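Local coordinates for protein RmpD (Hexulose-6-phosphate synthase) (Streptococcus mutans, PDB 3EXT) that is a TIM-barrel protein of the orotidine 5'-phosphate decarboxylase/HUMPS family and binds a magnesium ion near the C-terminal ends of its barrel strands, at residues A11-N16 against V33-T38; A63-A68 against W85-C90. All coordinates share one frame; numbering follows the deposited sequence.

Contact 1 (A11-N16 against V33-T38). With MG (magnesium ion), chain B.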
loop_
_atom_site.group_PDB
_atom_site.type_symbol
_atom_site.label_atom_id
_atom_site.label_comp_id
_atom_site.label_asym_id
_atom_site.label_seq_id
_atom_site.Cartn_x
_atom_site.Cartn_y
_atom_site.Cartn_z
ATOM N N ALA A 11 -15.287 0.891 -7.540
ATOM C CA ALA A 11 -14.323 0.651 -6.480
ATOM C C ALA A 11 -15.040 -0.044 -5.335
ATOM O O ALA A 11 -16.044 0.469 -4.807
ATOM C CB ALA A 11 -13.734 1.996 -6.005
ATOM N N LEU A 12 -14.548 -1.212 -4.935
ATOM C CA LEU A 12 -15.080 -1.875 -3.771
ATOM C C LEU A 12 -14.136 -1.610 -2.631
ATOM O O LEU A 12 -13.124 -2.271 -2.498
ATOM C CB LEU A 12 -15.247 -3.402 -4.017
ATOM C CG LEU A 12 -16.021 -3.773 -5.322
ATOM C CD1 LEU A 12 -15.835 -5.278 -5.639
ATOM C CD2 LEU A 12 -17.550 -3.346 -5.252
ATOM N N ASP A 13 -14.484 -0.676 -1.764
ATOM C CA ASP A 13 -13.559 -0.286 -0.708
ATOM C C ASP A 13 -14.107 -0.744 0.655
ATOM O O ASP A 13 -13.800 -0.150 1.680
ATOM C CB ASP A 13 -13.326 1.279 -0.735
ATOM C CG ASP A 13 -12.589 1.805 -2.033
ATOM O OD1 ASP A 13 -11.673 1.149 -2.564
ATOM O OD2 ASP A 13 -12.916 2.927 -2.524
ATOM N N HIS A 14 -14.902 -1.810 0.673
ATOM C CA HIS A 14 -15.522 -2.333 1.895
ATOM C C HIS A 14 -14.510 -2.937 2.864
ATOM O O HIS A 14 -13.465 -3.423 2.445
ATOM C CB HIS A 14 -16.575 -3.367 1.495
ATOM C CG HIS A 14 -17.577 -2.804 0.530
ATOM N ND1 HIS A 14 -17.327 -2.705 -0.820
ATOM C CD2 HIS A 14 -18.792 -2.241 0.732
ATOM C CE1 HIS A 14 -18.366 -2.139 -1.418
ATOM N NE2 HIS A 14 -19.261 -1.834 -0.491
ATOM N N SER A 15 -14.850 -2.948 4.136
ATOM C CA SER A 15 -13.974 -3.472 5.218
ATOM C C SER A 15 -14.282 -4.970 5.463
ATOM O O SER A 15 -13.778 -5.610 6.410
ATOM C CB SER A 15 -14.143 -2.603 6.509
ATOM O OG SER A 15 -13.389 -1.386 6.350
ATOM N N ASN A 16 -15.124 -5.536 4.602
ATOM C CA ASN A 16 -15.422 -6.969 4.713
ATOM C C ASN A 16 -15.761 -7.596 3.369
ATOM O O ASN A 16 -16.123 -6.873 2.393
ATOM C CB ASN A 16 -16.490 -7.254 5.800
ATOM C CG ASN A 16 -17.805 -6.557 5.518
ATOM O OD1 ASN A 16 -18.263 -6.526 4.397
ATOM N ND2 ASN A 16 -18.407 -6.008 6.533
ATOM N N VAL A 33 -15.549 -2.132 -15.314
ATOM C CA VAL A 33 -14.337 -2.531 -14.579
ATOM C C VAL A 33 -14.786 -2.677 -13.176
ATOM O O VAL A 33 -15.557 -1.830 -12.678
ATOM C CB VAL A 33 -13.212 -1.456 -14.605
ATOM C CG1 VAL A 33 -11.978 -1.920 -13.841
ATOM C CG2 VAL A 33 -12.820 -1.027 -16.044
ATOM N N ILE A 34 -14.344 -3.778 -12.546
ATOM C CA ILE A 34 -14.651 -4.048 -11.155
ATOM C C ILE A 34 -13.330 -4.043 -10.377
ATOM O O ILE A 34 -12.373 -4.740 -10.742
ATOM C CB ILE A 34 -15.425 -5.369 -10.980
ATOM C CG1 ILE A 34 -16.788 -5.289 -11.751
ATOM C CG2 ILE A 34 -15.629 -5.697 -9.488
ATOM C CD1 ILE A 34 -17.689 -6.514 -11.625
ATOM N N GLU A 35 -13.262 -3.242 -9.315
ATOM C CA GLU A 35 -11.980 -3.101 -8.602
ATOM C C GLU A 35 -12.065 -3.564 -7.168
ATOM O O GLU A 35 -12.906 -3.054 -6.424
ATOM C CB GLU A 35 -11.576 -1.623 -8.625
ATOM C CG GLU A 35 -10.521 -1.285 -7.613
ATOM C CD GLU A 35 -10.423 0.198 -7.281
ATOM O OE1 GLU A 35 -11.024 1.071 -8.001
ATOM O OE2 GLU A 35 -9.741 0.495 -6.274
ATOM N N ALA A 36 -11.175 -4.474 -6.749
ATOM C CA ALA A 36 -10.939 -4.703 -5.298
ATOM C C ALA A 36 -10.081 -3.594 -4.720
ATOM O O ALA A 36 -8.852 -3.560 -4.994
ATOM C CB ALA A 36 -10.237 -6.039 -5.030
ATOM N N GLY A 37 -10.704 -2.737 -3.887
ATOM C CA GLY A 37 -10.010 -1.556 -3.408
ATOM C C GLY A 37 -9.030 -1.937 -2.287
ATOM O O GLY A 37 -9.153 -3.030 -1.695
ATOM N N THR A 38 -8.036 -1.082 -2.038
ATOM C CA THR A 38 -6.923 -1.424 -1.117
ATOM C C THR A 38 -7.448 -1.692 0.292
ATOM O O THR A 38 -6.935 -2.575 1.027
ATOM C CB THR A 38 -5.918 -0.245 -0.990
ATOM O OG1 THR A 38 -5.682 0.333 -2.263
ATOM C CG2 THR A 38 -4.496 -0.654 -0.364
HETATM MG MG MG B . -8.668 2.229 -5.696
HETATM O O HOH W 1 -9.525 2.300 -3.993
HETATM O O HOH W 2 -10.274 3.494 -6.843
HETATM O O HOH W 3 -7.857 4.108 -5.067
HETATM O O HOH W 4 -7.506 2.430 -7.687
#
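The methyl of A11 lies against the carboxylate of E35, its CB 3.5 Å from OE1, where the first two parallel strands of a TIM barrel run side by side on the barrel's inner face. E35 leaves its strand with CG anti to the backbone N (chi1 163°) and continues as an extended chain, which carries OE2 to the magnesium ion at 2.1 Å. The other oxygen, OE1, accepts a hydrogen bond from metal-bound water 2 and another from the side-chain amide of Q9, two residues before A11 on the same strand. D13 reaches the same ion indirectly: its OD1 accepts a 2.8 Å bond from metal-bound water 1 and rests 3.3 Å from CA of G37. L12 points to the outer face instead. Its CD1 meets CG2 of I34 at 3.9 Å, a methyl-to-methyl contact between the two branches, and A20, A23 and A24 of helix 17-27 cover L12. Between these two faces the backbones join through L12 N to E35 O at 2.9 Å, and through G37 N to L12 O at 2.8 Å, just before the helix that follows G37. The two carboxylates approach to 4.2 Å between D13 OD1 and E35 OE2, an arrangement whose like charges are probably offset by the magnesium ion and its donating waters.

Contact 2 (A63-A68 against W85-C90); sequences ADTKCA and WMTCIC. With MG (magnesium ion), chain B.
With its CG anti to the backbone N (chi1 -176°), D64 sends its carboxylate into the barrel, while a chi1 of 58° sets the hydroxyl of T87 between its own backbone N and carbonyl carbon, facing that carboxylate. The two residues sit on neighbouring parallel strands, the third and fourth of the TIM barrel, whose register shifts by two residues at a beta bulge between the A63-M86 and C67-C88 pairs. At the bulge T87 OG1 makes two bonds: it donates to the anti lone pair of D64 OD1 at 2.7 Å and accepts from K66 N at 2.9 Å. D64 is thereby steadied while its other oxygen, OD2, binds the magnesium ion at 1.9 Å. K66 returns to the same carboxylate through a salt bridge, NZ to D64 OD2, and NZ also bonds T38 OG1 and metal-bound water 3. The outer face is mostly apolar, though the hydroxyl of T65 lies 3.3 Å from SD of M86 and makes a weak bond to T87 O. M86 crosses T65 at about a right angle and curls so that CE lies 3.8 Å from CB of C67; V74 of helix 71-79 and A100 and I104 of helix 94-107 cover M86. Beyond the bulge regular pairing resumes with I89 N bonded to C67 O, and at the strand ends the CB of A68 touches CG2 of I89 at 3.7 Å.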
loop_
_atom_site.group_PDB
_atom_site.type_symbol
_atom_site.label_atom_id
_atom_site.label_comp_id
_atom_site.label_asym_id
_atom_site.label_seq_id
_atom_site.Cartn_x
_atom_site.Cartn_y
_atom_site.Cartn_z
ATOM N N ALA A 63 -6.883 -5.227 -9.040
ATOM C CA ALA A 63 -6.385 -5.391 -7.669
ATOM C C ALA A 63 -5.638 -4.112 -7.282
ATOM O O ALA A 63 -4.484 -3.843 -7.710
ATOM C CB ALA A 63 -5.465 -6.642 -7.529
ATOM N N ASP A 64 -6.321 -3.298 -6.485
ATOM C CA ASP A 64 -5.738 -2.024 -6.063
ATOM C C ASP A 64 -4.852 -2.229 -4.833
ATOM O O ASP A 64 -5.252 -1.925 -3.698
ATOM C CB ASP A 64 -6.895 -1.030 -5.783
ATOM C CG ASP A 64 -6.428 0.347 -5.422
ATOM O OD1 ASP A 64 -5.231 0.684 -5.555
ATOM O OD2 ASP A 64 -7.285 1.123 -4.920
ATOM N N THR A 65 -3.626 -2.711 -5.041
ATOM C CA THR A 65 -2.723 -3.037 -3.910
ATOM C C THR A 65 -1.847 -1.846 -3.520
ATOM O O THR A 65 -1.223 -1.851 -2.427
ATOM C CB THR A 65 -1.744 -4.175 -4.317
ATOM O OG1 THR A 65 -1.056 -3.776 -5.507
ATOM C CG2 THR A 65 -2.525 -5.524 -4.568
ATOM N N LYS A 66 -1.792 -0.824 -4.386
ATOM C CA LYS A 66 -0.867 0.323 -4.211
ATOM C C LYS A 66 0.521 -0.193 -3.846
ATOM O O LYS A 66 1.127 0.274 -2.897
ATOM C CB LYS A 66 -1.361 1.288 -3.135
ATOM C CG LYS A 66 -2.526 2.167 -3.652
ATOM C CD LYS A 66 -3.225 2.910 -2.539
ATOM C CE LYS A 66 -4.402 3.783 -3.078
ATOM N NZ LYS A 66 -5.575 2.954 -3.533
ATOM N N CYS A 67 1.020 -1.129 -4.638
ATOM C CA CYS A 67 2.307 -1.781 -4.352
ATOM C C CYS A 67 3.454 -0.743 -4.287
ATOM O O CYS A 67 3.604 0.045 -5.204
ATOM C CB CYS A 67 2.542 -2.756 -5.479
ATOM S SG CYS A 67 4.047 -3.679 -5.384
ATOM N N ALA A 68 4.257 -0.760 -3.210
ATOM C CA ALA A 68 5.435 0.103 -3.060
ATOM C C ALA A 68 6.777 -0.645 -3.204
ATOM O O ALA A 68 7.804 0.003 -3.372
ATOM C CB ALA A 68 5.414 0.837 -1.688
ATOM N N TRP A 85 -5.534 -5.592 -13.943
ATOM C CA TRP A 85 -4.757 -4.383 -13.691
ATOM C C TRP A 85 -4.374 -4.365 -12.242
ATOM O O TRP A 85 -5.169 -4.773 -11.397
ATOM C CB TRP A 85 -5.561 -3.113 -14.005
ATOM C CG TRP A 85 -6.004 -2.975 -15.473
ATOM C CD1 TRP A 85 -5.476 -3.594 -16.583
ATOM C CD2 TRP A 85 -7.039 -2.114 -15.939
ATOM N NE1 TRP A 85 -6.199 -3.225 -17.720
ATOM C CE2 TRP A 85 -7.146 -2.295 -17.343
ATOM C CE3 TRP A 85 -7.936 -1.240 -15.295
ATOM C CZ2 TRP A 85 -8.082 -1.582 -18.116
ATOM C CZ3 TRP A 85 -8.883 -0.543 -16.075
ATOM C CH2 TRP A 85 -8.943 -0.735 -17.473
ATOM N N MET A 86 -3.150 -3.973 -11.944
ATOM C CA MET A 86 -2.743 -3.812 -10.531
ATOM C C MET A 86 -2.182 -2.401 -10.342
ATOM O O MET A 86 -1.455 -1.919 -11.216
ATOM C CB MET A 86 -1.669 -4.813 -10.127
ATOM C CG MET A 86 -1.562 -4.846 -8.594
ATOM S SD MET A 86 -0.223 -5.840 -7.910
ATOM C CE MET A 86 1.260 -4.893 -8.393
ATOM N N THR A 87 -2.463 -1.751 -9.203
ATOM C CA THR A 87 -1.881 -0.443 -8.971
ATOM C C THR A 87 -0.520 -0.553 -8.202
ATOM O O THR A 87 -0.350 -1.416 -7.317
ATOM C CB THR A 87 -2.806 0.449 -8.122
ATOM O OG1 THR A 87 -3.071 -0.197 -6.878
ATOM C CG2 THR A 87 -4.146 0.794 -8.854
ATOM N N CYS A 88 0.386 0.362 -8.537
ATOM C CA CYS A 88 1.588 0.644 -7.767
ATOM C C CYS A 88 1.473 2.090 -7.337
ATOM O O CYS A 88 1.031 2.916 -8.130
ATOM C CB CYS A 88 2.869 0.494 -8.637
ATOM S SG CYS A 88 3.447 -1.217 -8.906
ATOM N N ILE A 89 1.885 2.381 -6.104
ATOM C CA ILE A 89 1.904 3.731 -5.573
ATOM C C ILE A 89 3.057 4.485 -6.284
ATOM O O ILE A 89 4.115 3.900 -6.587
ATOM C CB ILE A 89 2.021 3.751 -4.013
ATOM C CG1 ILE A 89 1.729 5.107 -3.409
ATOM C CG2 ILE A 89 3.410 3.352 -3.531
ATOM C CD1 ILE A 89 0.328 5.586 -3.604
ATOM N N CYS A 90 2.845 5.759 -6.546
ATOM C CA CYS A 90 3.830 6.530 -7.331
ATOM C C CYS A 90 5.190 6.585 -6.667
ATOM O O CYS A 90 6.171 6.878 -7.340
ATOM C CB CYS A 90 3.330 7.944 -7.644
ATOM S SG CYS A 90 2.825 8.876 -6.210
HETATM MG MG MG B . -8.668 2.229 -5.696
HETATM O O HOH W 3 -7.857 4.108 -5.067
HETATM O O HOH W 2 -10.274 3.494 -6.843
HETATM O O HOH W 4 -7.506 2.430 -7.687
HETATM O O HOH W 1 -9.525 2.300 -3.993
#

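Overall arrangement
Contacts 1 and 2 are both buried contacts within successive parts of one closed parallel barrel, each joining the strands of a beta-alpha-beta unit, with strands 33-36 and 60-67 adjacent between them. Their centres are about 13 Å apart, and the magnesium ion links them: E35 and D64 each supply one carboxylate oxygen to it. A probable hydrogen bond from T38 to the backbone of D64 also ties them. Contact 1 is smaller and more open at D13, with two backbone bonds across it and no side-chain hydrogen bond between its segments. Contact 2 buries more surface, adds a beta bulge, side-chain bonds of a threonine and a salt bridge, and reaches the second subunit through more residues.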